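Local coordinates for protein endo-beta-1,4-glucanase (cellulase B) (Bacillus halodurans, PDB 4V2X) that hydrolyses beta-1,4-glucans as a tri-modular family 5 endoglucanase whose CBM46 module contributes to the breakdown of xyloglucan and beta-1,3-1,4-glucans, at residues A[54-59]-A[264-269]; A[171-176]-A[219-224]; A[186-191]-A[230-235]; A[210-215]-A[241-246]; A[254-259]-A[306-311]. All coordinates share one frame; numbering follows the deposited sequence. Where two conformers were deposited one is given.

Contact 1. Residues A[54-59]-A[264-269]; sequences KTLDIQ and DPNLIA
Ile-58 meets the approach to strand 267-273 with both branches of its side chain, and this is the tight part of the contact. With CG1 anti to the backbone N (chi1 -163°), its CD1 comes within 3.8 Å of Asn-266 CA and lies 3.9 Å from Ile-268 CG1. The shorter branch abuts the backbone instead, CG2 standing 3.4 Å from Pro-265 O. An alanine in place of Ile-58 would probably open a gap against Ile-268 and Asn-266. The other side is looser and wetter: Leu-56, partly exposed, brings CB to 4.0 Å from Asn-266 ND2, with CD2 near OD1, and a water bridges Leu-56 O, Ile-58 N and Pro-265 O. Asn-266 ND2 hydrogen-bonds to Ile-235 O, while an Asx turn from Asp-264 OD2 to Asn-266 N (2.9 Å) shapes the loop. Helix 58-64 thus begins against the N-terminal end of a (beta/alpha)8 barrel, with Ile-58 also packing on Pro-237 and Pro-314, beside strand 238-241, which hydrogen-bonds to Ile-268.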
# COMPACT_ATOMS: atom_id res chain seq x y z
N LYS A 54 -31.55 -1.30 11.47
CA LYS A 54 -31.77 -2.29 10.37
C LYS A 54 -30.69 -2.18 9.29
O LYS A 54 -29.78 -1.34 9.40
CB LYS A 54 -33.15 -2.10 9.76
N THR A 55 -30.77 -3.03 8.27
CA THR A 55 -29.83 -3.01 7.16
C THR A 55 -29.99 -1.74 6.31
O THR A 55 -31.08 -1.16 6.25
CB THR A 55 -30.01 -4.25 6.29
N LEU A 56 -28.90 -1.32 5.68
CA LEU A 56 -28.88 -0.13 4.82
C LEU A 56 -28.38 -0.56 3.45
O LEU A 56 -27.44 -1.35 3.35
CB LEU A 56 -27.97 0.94 5.44
CG LEU A 56 -28.00 2.38 4.91
CD1 LEU A 56 -27.59 3.37 6.00
CD2 LEU A 56 -27.11 2.55 3.68
N ASP A 57 -29.03 -0.08 2.39
CA ASP A 57 -28.62 -0.37 1.02
C ASP A 57 -27.83 0.85 0.52
O ASP A 57 -28.41 1.88 0.19
CB ASP A 57 -29.85 -0.61 0.15
CG ASP A 57 -29.51 -1.02 -1.28
OD1 ASP A 57 -28.59 -0.43 -1.88
OD2 ASP A 57 -30.21 -1.91 -1.82
N ILE A 58 -26.50 0.73 0.50
CA ILE A 58 -25.64 1.89 0.26
C ILE A 58 -25.81 2.46 -1.15
O ILE A 58 -25.71 3.68 -1.35
CB ILE A 58 -24.15 1.59 0.58
CG1 ILE A 58 -23.34 2.88 0.73
CG2 ILE A 58 -23.53 0.69 -0.49
CD1 ILE A 58 -23.75 3.75 1.90
N GLN A 59 -26.07 1.60 -2.13
CA GLN A 59 -26.30 2.06 -3.51
C GLN A 59 -27.57 2.90 -3.62
O GLN A 59 -27.55 3.98 -4.22
CB GLN A 59 -26.35 0.87 -4.47
CG GLN A 59 -25.00 0.19 -4.68
CD GLN A 59 -25.11 -1.08 -5.50
OE1 GLN A 59 -25.91 -1.97 -5.18
NE2 GLN A 59 -24.33 -1.17 -6.57
N ASP A 264 -16.59 -3.35 5.01
CA ASP A 264 -17.77 -2.68 5.54
C ASP A 264 -18.71 -2.38 4.38
O ASP A 264 -18.25 -1.96 3.32
CB ASP A 264 -17.36 -1.36 6.21
CG ASP A 264 -18.52 -0.64 6.85
OD1 ASP A 264 -18.79 -0.91 8.05
OD2 ASP A 264 -19.15 0.21 6.19
N PRO A 265 -20.02 -2.59 4.58
CA PRO A 265 -20.98 -2.43 3.48
C PRO A 265 -21.47 -1.00 3.21
O PRO A 265 -22.20 -0.78 2.24
CB PRO A 265 -22.15 -3.31 3.94
CG PRO A 265 -22.13 -3.20 5.43
CD PRO A 265 -20.68 -3.09 5.81
N ASN A 266 -21.08 -0.04 4.05
CA ASN A 266 -21.64 1.31 4.00
C ASN A 266 -20.57 2.36 3.75
O ASN A 266 -20.49 3.37 4.45
CB ASN A 266 -22.41 1.60 5.29
CG ASN A 266 -23.62 0.69 5.46
OD1 ASN A 266 -24.04 0.02 4.51
ND2 ASN A 266 -24.19 0.66 6.65
N LEU A 267 -19.74 2.10 2.74
CA LEU A 267 -18.67 3.02 2.35
C LEU A 267 -18.95 3.61 0.97
O LEU A 267 -19.45 2.93 0.06
CB LEU A 267 -17.31 2.32 2.39
CG LEU A 267 -16.87 1.79 3.76
CD1 LEU A 267 -15.52 1.08 3.67
CD2 LEU A 267 -16.82 2.91 4.79
N ILE A 268 -18.63 4.89 0.83
CA ILE A 268 -18.87 5.64 -0.39
C ILE A 268 -17.54 6.22 -0.85
O ILE A 268 -16.82 6.81 -0.05
CB ILE A 268 -19.87 6.80 -0.15
CG1 ILE A 268 -21.21 6.25 0.34
CG2 ILE A 268 -20.07 7.61 -1.42
CD1 ILE A 268 -22.14 7.32 0.88
N ALA A 269 -17.21 6.04 -2.12
CA ALA A 269 -16.00 6.65 -2.69
C ALA A 269 -16.33 8.06 -3.18
O ALA A 269 -17.41 8.30 -3.71
CB ALA A 269 -15.46 5.81 -3.84
O HOH W 1 -25.02 -1.51 2.02

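Contact 2. Residues A[171-176]-A[219-224]; sequences KYRSLW and NTVFFE
Tyr-172 extends from helix 165-183 to helix 209-227, its CG anti to the backbone N (chi1 -178°). An edge of its ring meets Val-221, CE2 lying 3.4 Å from Val-221 CG1, and the hydroxyl ends 3.3 Å from Phe-222 CB. That hydroxyl is not stranded among carbon atoms, because it hydrogen-bonds to Leu-218 O, one residue before the second segment. Arg-173, next in the sequence, works at the border of the contact. In one of its two conformers the chain bends at chi3 and brings NH2 to 3.6 Å from Val-221 CG2, and NH1 makes a salt bridge to Glu-177; the residue also packs on Arg-173 of the second subunit. The two helices are neighbours in the outer layer of a (beta/alpha)8 barrel, strand 190-193 lying between them in the chain; the short segments cross at -33° with their axes 10.0 Å apart. Helix 209-227 also carries the calcium ligands Asp-216 and Asp-217, three and two residues before Asn-219. Trp-176 follows, its CD1 over a face of the Tyr-172 ring, toward the rim, and makes a T-shaped (edge-to-face) stack. The edge of Phe-222 points at the indole face, CD1 3.4 Å above its plane, the phenyl ring and the five-membered ring having centroids 4.7 Å apart and planes at 64°. The indole NE1 hydrogen-bonds to Ser-194 O in the loop after strand 190-193.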
# COMPACT_ATOMS: atom_id res chain seq x y z
N LYS A 171 -4.27 15.10 16.49
CA LYS A 171 -5.23 16.17 16.20
C LYS A 171 -6.43 15.67 15.39
O LYS A 171 -7.59 15.97 15.71
CB LYS A 171 -4.52 17.29 15.45
CG LYS A 171 -5.33 18.56 15.30
CD LYS A 171 -4.45 19.68 14.77
CE LYS A 171 -5.25 20.93 14.45
NZ LYS A 171 -4.36 22.04 14.07
N TYR A 172 -6.15 14.90 14.34
CA TYR A 172 -7.17 14.31 13.47
C TYR A 172 -8.08 13.37 14.27
O TYR A 172 -9.30 13.46 14.17
CB TYR A 172 -6.47 13.56 12.34
CG TYR A 172 -7.34 12.90 11.30
CD1 TYR A 172 -7.86 13.62 10.23
CD2 TYR A 172 -7.56 11.53 11.33
CE1 TYR A 172 -8.61 13.01 9.24
CE2 TYR A 172 -8.31 10.91 10.34
CZ TYR A 172 -8.83 11.65 9.31
OH TYR A 172 -9.57 11.00 8.35
N ARG A 173 -7.48 12.48 15.06
CA ARG A 173 -8.23 11.58 15.92
C ARG A 173 -9.15 12.36 16.85
O ARG A 173 -10.33 12.04 16.98
CB ARG A 173 -7.28 10.70 16.73
CG ARG A 173 -7.92 9.91 17.86
CD ARG A 173 -6.93 8.93 18.47
NE ARG A 173 -6.85 7.69 17.70
CZ ARG A 173 -7.74 6.72 17.80
NH1 ARG A 173 -8.77 6.84 18.62
NH2 ARG A 173 -7.61 5.62 17.07
N SER A 174 -8.62 13.40 17.48
CA SER A 174 -9.41 14.19 18.42
C SER A 174 -10.64 14.81 17.76
O SER A 174 -11.73 14.77 18.31
CB SER A 174 -8.57 15.29 19.06
OG SER A 174 -9.40 16.08 19.90
N LEU A 175 -10.45 15.36 16.57
CA LEU A 175 -11.56 16.02 15.88
C LEU A 175 -12.64 15.01 15.52
O LEU A 175 -13.82 15.26 15.75
CB LEU A 175 -11.07 16.78 14.65
CG LEU A 175 -10.23 18.03 14.91
CD1 LEU A 175 -9.85 18.70 13.60
CD2 LEU A 175 -10.93 19.03 15.81
N TRP A 176 -12.24 13.86 14.97
CA TRP A 176 -13.23 12.87 14.56
C TRP A 176 -13.86 12.15 15.75
O TRP A 176 -15.01 11.74 15.67
CB TRP A 176 -12.66 11.88 13.55
CG TRP A 176 -12.80 12.41 12.15
CD1 TRP A 176 -11.81 12.64 11.26
CD2 TRP A 176 -14.02 12.82 11.52
NE1 TRP A 176 -12.33 13.15 10.09
CE2 TRP A 176 -13.69 13.27 10.23
CE3 TRP A 176 -15.37 12.84 11.92
CZ2 TRP A 176 -14.65 13.74 9.33
CZ3 TRP A 176 -16.32 13.31 11.03
CH2 TRP A 176 -15.96 13.75 9.75
N ASN A 219 -7.84 7.58 6.38
CA ASN A 219 -9.14 6.99 6.09
C ASN A 219 -9.49 5.86 7.06
O ASN A 219 -10.64 5.69 7.44
CB ASN A 219 -9.18 6.47 4.64
CG ASN A 219 -9.39 7.59 3.62
OD1 ASN A 219 -9.96 8.63 3.94
ND2 ASN A 219 -8.94 7.36 2.39
N THR A 220 -8.47 5.10 7.45
CA THR A 220 -8.66 3.92 8.28
C THR A 220 -8.94 4.28 9.73
O THR A 220 -9.84 3.71 10.36
CB THR A 220 -7.42 3.02 8.18
OG1 THR A 220 -7.28 2.59 6.83
CG2 THR A 220 -7.53 1.78 9.09
N VAL A 221 -8.18 5.22 10.27
CA VAL A 221 -8.41 5.66 11.64
C VAL A 221 -9.77 6.35 11.79
O VAL A 221 -10.45 6.21 12.80
CB VAL A 221 -7.25 6.54 12.17
CG1 VAL A 221 -7.15 7.85 11.42
CG2 VAL A 221 -7.42 6.76 13.68
N PHE A 222 -10.16 7.10 10.76
CA PHE A 222 -11.48 7.72 10.71
C PHE A 222 -12.57 6.65 10.79
O PHE A 222 -13.48 6.73 11.62
CB PHE A 222 -11.56 8.57 9.43
CG PHE A 222 -12.94 8.88 8.94
CD1 PHE A 222 -13.69 9.89 9.51
CD2 PHE A 222 -13.47 8.19 7.86
CE1 PHE A 222 -14.95 10.20 9.03
CE2 PHE A 222 -14.73 8.49 7.37
CZ PHE A 222 -15.47 9.51 7.96
N PHE A 223 -12.43 5.61 9.97
CA PHE A 223 -13.36 4.48 9.99
C PHE A 223 -13.44 3.86 11.39
O PHE A 223 -14.54 3.69 11.93
CB PHE A 223 -12.92 3.45 8.95
CG PHE A 223 -13.70 2.17 8.99
CD1 PHE A 223 -14.85 2.02 8.23
CD2 PHE A 223 -13.26 1.10 9.77
CE1 PHE A 223 -15.55 0.83 8.26
CE2 PHE A 223 -13.97 -0.09 9.80
CZ PHE A 223 -15.11 -0.22 9.04
N GLU A 224 -12.28 3.54 11.96
CA GLU A 224 -12.21 2.90 13.28
C GLU A 224 -12.90 3.73 14.36
O GLU A 224 -13.68 3.21 15.15
CB GLU A 224 -10.75 2.64 13.67
CG GLU A 224 -10.11 1.46 12.97
CD GLU A 224 -8.65 1.28 13.36
OE1 GLU A 224 -7.81 2.13 12.97
OE2 GLU A 224 -8.33 0.31 14.06

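Contact 3. Residues A[186-191]-A[230-235]; sequences YPTKLM and GGQNDI
Thr-188 and Gln-232 supply most of the van der Waals contact, their side chains crossing at about a right angle. The threonine methyl does the touching: CG2 lies 4.0 Å from Gln-232 CB and 4.1 Å from Ile-235 CG1, so one methyl touches both. Carbon against polar atom is the second kind of meeting. Gln-232 sets its CG 3.7 Å from Tyr-186 O, and a bend at chi2 (-102°) folds the amide back over the segment 186-191, with NE2 4.1 Å from Thr-188 CG2. The contact joins two loops at the N-terminal end of the (beta/alpha)8 barrel, one leading into strand 190-193 and the other joining helix 209-227 to strand 238-241. Hydrogen bonds shape each loop from within. A type I beta turn runs from Pro-187 to Leu-190, closed by Leu-190 N to Pro-187 O at 3.0 Å; a type II' turn runs from Gly-230 to Asn-233, closed by Asn-233 N to Gly-230 O, with Gly-231 taking the positive phi (52°) that favours glycine. Arg-236, just beyond Ile-235, ties the two loops together indirectly: it hydrogen-bonds to the carbonyls of Tyr-186, Pro-187 and Leu-190, and its NE is joined to Asn-233 OD1. The same asparagine anchors its own loop, ND2 reaching Ser-229 OG and, in helix 165-183, Ser-180 O.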
# COMPACT_ATOMS: atom_id res chain seq x y z
N TYR A 186 -27.69 11.18 15.40
CA TYR A 186 -28.35 11.81 14.26
C TYR A 186 -28.77 10.77 13.22
O TYR A 186 -28.14 9.73 13.12
CB TYR A 186 -27.42 12.84 13.60
CG TYR A 186 -27.45 14.18 14.29
CD1 TYR A 186 -27.14 14.30 15.64
CD2 TYR A 186 -27.77 15.33 13.59
CE1 TYR A 186 -27.17 15.52 16.28
CE2 TYR A 186 -27.80 16.57 14.22
CZ TYR A 186 -27.50 16.65 15.56
OH TYR A 186 -27.54 17.87 16.18
N PRO A 187 -29.84 11.06 12.46
CA PRO A 187 -30.28 10.14 11.40
C PRO A 187 -29.15 9.78 10.46
O PRO A 187 -28.24 10.59 10.25
CB PRO A 187 -31.34 10.95 10.65
CG PRO A 187 -31.84 11.95 11.64
CD PRO A 187 -30.67 12.28 12.52
N THR A 188 -29.19 8.57 9.90
CA THR A 188 -28.11 8.12 9.01
C THR A 188 -28.09 8.85 7.66
O THR A 188 -27.18 8.62 6.86
CB THR A 188 -28.17 6.60 8.76
OG1 THR A 188 -29.46 6.24 8.26
CG2 THR A 188 -27.90 5.85 10.06
N LYS A 189 -29.07 9.71 7.41
CA LYS A 189 -29.03 10.63 6.26
C LYS A 189 -27.90 11.66 6.41
O LYS A 189 -27.52 12.31 5.42
CB LYS A 189 -30.37 11.31 6.06
CG LYS A 189 -31.46 10.33 5.66
CD LYS A 189 -32.80 11.01 5.42
CE LYS A 189 -32.81 11.75 4.10
NZ LYS A 189 -34.19 12.21 3.79
N LEU A 190 -27.39 11.82 7.63
CA LEU A 190 -26.13 12.54 7.87
C LEU A 190 -24.97 11.56 7.68
O LEU A 190 -24.91 10.53 8.35
CB LEU A 190 -26.09 13.14 9.28
CG LEU A 190 -24.77 13.79 9.72
CD1 LEU A 190 -24.40 14.97 8.82
CD2 LEU A 190 -24.86 14.23 11.17
N MET A 191 -24.08 11.88 6.74
CA MET A 191 -22.89 11.06 6.48
C MET A 191 -21.62 11.87 6.76
O MET A 191 -21.64 13.10 6.70
CB MET A 191 -22.90 10.54 5.04
CG MET A 191 -22.62 11.60 3.98
SD MET A 191 -23.30 11.15 2.36
CE MET A 191 -25.01 11.64 2.61
N GLY A 230 -20.53 4.56 18.89
CA GLY A 230 -21.89 4.39 19.43
C GLY A 230 -22.98 5.03 18.59
O GLY A 230 -22.73 5.43 17.45
N GLY A 231 -24.18 5.10 19.14
CA GLY A 231 -25.36 5.58 18.41
C GLY A 231 -25.54 4.85 17.09
O GLY A 231 -25.42 3.63 17.02
N GLN A 232 -25.80 5.61 16.04
CA GLN A 232 -25.98 5.08 14.69
C GLN A 232 -24.68 4.96 13.88
O GLN A 232 -24.71 4.64 12.69
CB GLN A 232 -26.93 5.99 13.91
CG GLN A 232 -28.24 6.30 14.61
CD GLN A 232 -29.38 5.49 14.04
OE1 GLN A 232 -29.42 4.27 14.18
NE2 GLN A 232 -30.32 6.17 13.38
N ASN A 233 -23.54 5.22 14.52
CA ASN A 233 -22.26 5.30 13.81
C ASN A 233 -21.67 3.95 13.42
O ASN A 233 -20.68 3.90 12.68
CB ASN A 233 -21.25 6.10 14.63
CG ASN A 233 -21.64 7.56 14.77
OD1 ASN A 233 -22.55 8.04 14.09
ND2 ASN A 233 -20.94 8.28 15.64
N ASP A 234 -22.27 2.86 13.90
CA ASP A 234 -21.90 1.53 13.45
C ASP A 234 -22.33 1.27 12.00
O ASP A 234 -21.73 0.45 11.32
CB ASP A 234 -22.47 0.44 14.38
CG ASP A 234 -23.99 0.49 14.49
OD1 ASP A 234 -24.58 1.58 14.38
OD2 ASP A 234 -24.58 -0.58 14.72
N ILE A 235 -23.37 1.97 11.55
CA ILE A 235 -23.87 1.83 10.17
C ILE A 235 -23.87 3.12 9.34
O ILE A 235 -24.14 3.06 8.14
CB ILE A 235 -25.29 1.21 10.15
CG1 ILE A 235 -26.32 2.13 10.82
CG2 ILE A 235 -25.27 -0.16 10.82
CD1 ILE A 235 -27.75 1.68 10.64

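Contact 4. Residues A[210-215]-A[241-246]; sequences NHHALL and PTMETA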
# COMPACT_ATOMS: atom_id res chain seq x y z
N ASN A 210 5.09 7.49 -0.71
CA ASN A 210 4.78 7.42 0.72
C ASN A 210 3.44 8.08 1.08
O ASN A 210 2.82 7.74 2.08
CB ASN A 210 5.91 8.07 1.53
CG ASN A 210 5.65 8.02 3.03
OD1 ASN A 210 5.38 6.96 3.60
ND2 ASN A 210 5.73 9.18 3.67
N HIS A 211 2.99 9.01 0.24
CA HIS A 211 1.75 9.72 0.52
C HIS A 211 0.53 8.83 0.53
O HIS A 211 -0.38 9.02 1.33
CB HIS A 211 1.56 10.86 -0.47
CG HIS A 211 2.60 11.91 -0.36
ND1 HIS A 211 2.68 12.97 -1.24
CD2 HIS A 211 3.62 12.07 0.51
CE1 HIS A 211 3.69 13.75 -0.90
NE2 HIS A 211 4.28 13.22 0.16
N HIS A 212 0.52 7.82 -0.34
CA HIS A 212 -0.63 6.90 -0.43
C HIS A 212 -0.84 6.20 0.89
O HIS A 212 -1.98 6.04 1.35
CB HIS A 212 -0.42 5.87 -1.54
CG HIS A 212 -0.12 6.48 -2.87
ND1 HIS A 212 -1.02 7.30 -3.52
CD2 HIS A 212 0.98 6.43 -3.65
CE1 HIS A 212 -0.48 7.70 -4.66
NE2 HIS A 212 0.73 7.19 -4.76
N ALA A 213 0.25 5.79 1.52
CA ALA A 213 0.17 5.10 2.81
C ALA A 213 -0.40 5.98 3.90
O ALA A 213 -1.16 5.51 4.76
CB ALA A 213 1.54 4.58 3.21
N LEU A 214 -0.04 7.27 3.87
CA LEU A 214 -0.57 8.23 4.84
C LEU A 214 -2.08 8.39 4.69
O LEU A 214 -2.81 8.41 5.67
CB LEU A 214 0.13 9.58 4.69
CG LEU A 214 1.65 9.58 4.88
CD1 LEU A 214 2.23 10.94 4.52
CD2 LEU A 214 2.04 9.21 6.30
N LEU A 215 -2.55 8.52 3.45
CA LEU A 215 -3.99 8.68 3.22
C LEU A 215 -4.77 7.43 3.64
O LEU A 215 -5.84 7.52 4.25
CB LEU A 215 -4.29 9.05 1.76
CG LEU A 215 -5.78 9.19 1.42
CD1 LEU A 215 -6.52 10.16 2.33
CD2 LEU A 215 -5.93 9.61 -0.03
N PRO A 241 -12.14 9.70 0.25
CA PRO A 241 -11.62 10.28 -0.98
C PRO A 241 -10.40 9.57 -1.55
O PRO A 241 -9.64 8.93 -0.82
CB PRO A 241 -11.19 11.67 -0.52
CG PRO A 241 -10.68 11.42 0.87
CD PRO A 241 -11.62 10.40 1.44
N THR A 242 -10.20 9.74 -2.85
CA THR A 242 -8.89 9.52 -3.45
C THR A 242 -7.96 10.69 -3.10
O THR A 242 -8.42 11.77 -2.69
CB THR A 242 -8.98 9.47 -4.98
OG1 THR A 242 -9.63 10.65 -5.45
CG2 THR A 242 -9.76 8.27 -5.44
N MET A 243 -6.66 10.48 -3.28
CA MET A 243 -5.68 11.56 -3.14
C MET A 243 -6.05 12.70 -4.08
O MET A 243 -6.36 12.47 -5.26
CB MET A 243 -4.26 11.08 -3.47
CG MET A 243 -3.14 11.99 -2.96
SD MET A 243 -2.93 11.93 -1.16
CE MET A 243 -2.27 10.27 -0.99
N GLU A 244 -6.06 13.92 -3.54
CA GLU A 244 -6.44 15.14 -4.27
C GLU A 244 -7.86 15.09 -4.84
O GLU A 244 -8.23 15.94 -5.66
CB GLU A 244 -5.43 15.45 -5.39
CG GLU A 244 -4.05 15.82 -4.88
CD GLU A 244 -3.10 16.25 -5.99
OE1 GLU A 244 -3.44 16.16 -7.18
OE2 GLU A 244 -1.99 16.71 -5.65
N THR A 245 -8.66 14.14 -4.37
CA THR A 245 -9.94 13.76 -4.98
C THR A 245 -9.83 13.63 -6.51
O THR A 245 -10.79 13.89 -7.24
CB THR A 245 -11.10 14.70 -4.59
OG1 THR A 245 -10.75 16.05 -4.93
CG2 THR A 245 -11.43 14.59 -3.08
N ALA A 246 -8.67 13.15 -6.96
CA ALA A 246 -8.38 12.99 -8.38
C ALA A 246 -8.82 11.61 -8.88
O ALA A 246 -9.19 10.75 -8.09
CB ALA A 246 -6.90 13.21 -8.62
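Met-243 presses its terminal methyl against helix 209-227, at the C-terminal end of a (beta/alpha)8 barrel, the end where family 5 enzymes carry their active site. The methyl CE sits 3.2 Å from His-211 O, a tight approach, and 3.6 Å from Leu-215 CB, with His-211 CB also close. His-212 flanks it at greater range, ND1 lying 4.1 Å from CE. Bends at chi2 and chi3 (72° and 70°) curl the thioether so that its methyl meets the helix backbone. In return Leu-215 points CD2 back at the loop, 3.4 Å from Met-243 N and near the carbonyl carbon of Thr-242. Behind this first shell, His-211 O already accepts the helical bond from Leu-215 N, and the His-211 ring is turned away to hydrogen-bond through NE2 with Glu-162 OE1. Leu-251 of helix 249-262 packs on both Met-243 and His-212, while the residues directly after Leu-215, Asp-216 and Asp-217, bind calcium. The loop has its own bracing. Ala-246 N bonds to Met-243 O, and Thr-242 OG1 donates to Ala-246 O at 2.7 Å, in the carbonyl plane and on a lone pair. The other threonine hydroxyl of the loop is held less squarely: Thr-245 OG1 donates to Glu-244 O at 2.6 Å, tilted 33° from that carbonyl's plane.

Contact 5. Residues A[254-259]-A[306-311]; sequences NLYQTI and HTFVAR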
# COMPACT_ATOMS: atom_id res chain seq x y z
N ASN A 254 -5.80 2.77 -5.22
CA ASN A 254 -5.44 2.90 -3.81
C ASN A 254 -6.65 3.08 -2.91
O ASN A 254 -6.69 2.53 -1.81
CB ASN A 254 -4.42 4.02 -3.61
CG ASN A 254 -3.07 3.70 -4.24
OD1 ASN A 254 -2.76 2.54 -4.50
ND2 ASN A 254 -2.28 4.72 -4.48
N LEU A 255 -7.64 3.87 -3.35
CA LEU A 255 -8.86 4.03 -2.56
C LEU A 255 -9.64 2.72 -2.51
O LEU A 255 -10.22 2.36 -1.49
CB LEU A 255 -9.75 5.14 -3.12
CG LEU A 255 -11.12 5.29 -2.45
CD1 LEU A 255 -10.98 5.58 -0.96
CD2 LEU A 255 -11.94 6.37 -3.13
N TYR A 256 -9.68 2.01 -3.64
CA TYR A 256 -10.35 0.71 -3.67
C TYR A 256 -9.72 -0.24 -2.66
O TYR A 256 -10.42 -0.91 -1.91
CB TYR A 256 -10.30 0.09 -5.07
CG TYR A 256 -11.00 -1.24 -5.10
CD1 TYR A 256 -12.37 -1.31 -5.33
CD2 TYR A 256 -10.30 -2.42 -4.84
CE1 TYR A 256 -13.02 -2.53 -5.33
CE2 TYR A 256 -10.95 -3.64 -4.84
CZ TYR A 256 -12.31 -3.69 -5.09
OH TYR A 256 -12.97 -4.90 -5.10
N GLN A 257 -8.39 -0.29 -2.65
CA GLN A 257 -7.66 -1.12 -1.70
C GLN A 257 -8.06 -0.82 -0.26
O GLN A 257 -8.29 -1.73 0.54
CB GLN A 257 -6.15 -0.93 -1.85
CG GLN A 257 -5.55 -1.53 -3.11
CD GLN A 257 -4.12 -1.09 -3.32
OE1 GLN A 257 -3.40 -0.78 -2.36
NE2 GLN A 257 -3.68 -1.05 -4.58
N THR A 258 -8.17 0.47 0.07
CA THR A 258 -8.55 0.87 1.42
C THR A 258 -9.99 0.46 1.74
O THR A 258 -10.27 -0.07 2.83
CB THR A 258 -8.37 2.39 1.60
OG1 THR A 258 -6.99 2.73 1.43
CG2 THR A 258 -8.85 2.85 2.97
N ILE A 259 -10.90 0.71 0.81
CA ILE A 259 -12.30 0.36 1.01
C ILE A 259 -12.46 -1.15 1.14
O ILE A 259 -13.20 -1.62 2.00
CB ILE A 259 -13.20 0.92 -0.12
CG1 ILE A 259 -13.31 2.44 0.01
CG2 ILE A 259 -14.59 0.30 -0.09
CD1 ILE A 259 -13.97 3.13 -1.16
N HIS A 306 -15.80 1.71 -13.64
CA HIS A 306 -15.20 0.38 -13.67
C HIS A 306 -14.60 -0.03 -12.34
O HIS A 306 -14.75 -1.17 -11.91
CB HIS A 306 -14.12 0.32 -14.76
CG HIS A 306 -13.49 -1.03 -14.88
ND1 HIS A 306 -12.32 -1.36 -14.24
CD2 HIS A 306 -13.87 -2.14 -15.55
CE1 HIS A 306 -12.00 -2.62 -14.52
NE2 HIS A 306 -12.93 -3.11 -15.31
N THR A 307 -13.93 0.91 -11.69
CA THR A 307 -13.22 0.60 -10.46
C THR A 307 -14.14 0.53 -9.24
O THR A 307 -13.89 -0.27 -8.32
CB THR A 307 -12.10 1.64 -10.22
OG1 THR A 307 -11.28 1.72 -11.40
CG2 THR A 307 -11.23 1.24 -9.04
N PHE A 308 -15.18 1.36 -9.20
CA PHE A 308 -16.04 1.45 -8.02
C PHE A 308 -17.48 1.02 -8.30
O PHE A 308 -17.91 -0.01 -7.80
CB PHE A 308 -16.00 2.87 -7.42
CG PHE A 308 -14.68 3.18 -6.78
CD1 PHE A 308 -14.32 2.56 -5.60
CD2 PHE A 308 -13.80 4.07 -7.37
CE1 PHE A 308 -13.09 2.82 -5.02
CE2 PHE A 308 -12.57 4.33 -6.78
CZ PHE A 308 -12.21 3.70 -5.61
N VAL A 309 -18.19 1.80 -9.12
CA VAL A 309 -19.64 1.63 -9.27
C VAL A 309 -20.01 0.21 -9.73
O VAL A 309 -20.90 -0.41 -9.16
CB VAL A 309 -20.26 2.64 -10.25
CG1 VAL A 309 -21.78 2.45 -10.33
CG2 VAL A 309 -19.94 4.07 -9.84
N ALA A 310 -19.31 -0.28 -10.75
CA ALA A 310 -19.61 -1.60 -11.30
C ALA A 310 -19.30 -2.73 -10.31
O ALA A 310 -19.81 -3.85 -10.47
CB ALA A 310 -18.83 -1.82 -12.59
N ARG A 311 -18.47 -2.45 -9.31
CA ARG A 311 -18.14 -3.44 -8.26
C ARG A 311 -18.97 -3.25 -7.00
O ARG A 311 -18.68 -3.87 -5.96
CB ARG A 311 -16.66 -3.34 -7.88
CG ARG A 311 -15.69 -3.65 -9.00
CD ARG A 311 -14.26 -3.46 -8.51
NE ARG A 311 -13.29 -3.59 -9.59
CZ ARG A 311 -12.06 -3.07 -9.59
NH1 ARG A 311 -11.60 -2.35 -8.57
NH2 ARG A 311 -11.27 -3.27 -10.65
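Phe-308 is the main bump of this contact, its ring pushed end-on into a hollow formed by Leu-255, Tyr-256 and Ile-259 on helix 249-262. CZ lies 3.7 Å from Leu-255 CD2, Tyr-256 N is met at the ring edge, and CE1 comes to 4.0 Å from Ile-259 CD1. A second bump fits from the opposite direction: with CG anti to the backbone N (chi1 -179°), the Tyr-256 ring projects to Thr-307 and Arg-311. The extended arginine lays CD 3.5 Å from Tyr-256 CE1 and NH1 over the centre of the ring, 3.4 Å above its plane. This is a cation-pi contact, the guanidinium standing steeply on the phenol face (planes 74° apart). A serine in place of Tyr-256 would probably deprive the Arg-311 guanidinium of that face and free it to turn. Helix 249-262 packs beside the end of helix 291-309 and the loop after it, on the barrel's outside, with Ile-313 packed against both helices and Ala-269 of strand 267-273 beneath Leu-255, Ile-259 and Phe-308.

Overall arrangement
All five contacts belong to the (beta/alpha)8 catalytic module, and four are largely buried; contact 3 is the surface one. Helix 209-227 serves contacts 2 and 4, both of which also touch the second subunit, and the calcium ligands Asp-216 and Asp-217 lie between segments 210-215 and 219-224 of that helix. Contacts 1 and 3 lie at the N-terminal end of the barrel, about 12 Å apart between centres, and are joined through Asn-266 and Ile-235; contact 4 lies at the other end. Chemistry follows place: the helix pairs of contacts 2 and 5 use aromatic rings, contact 4 a methionine methyl, contact 1 aliphatic branches beside a water, and contact 3 sparse touches between turns.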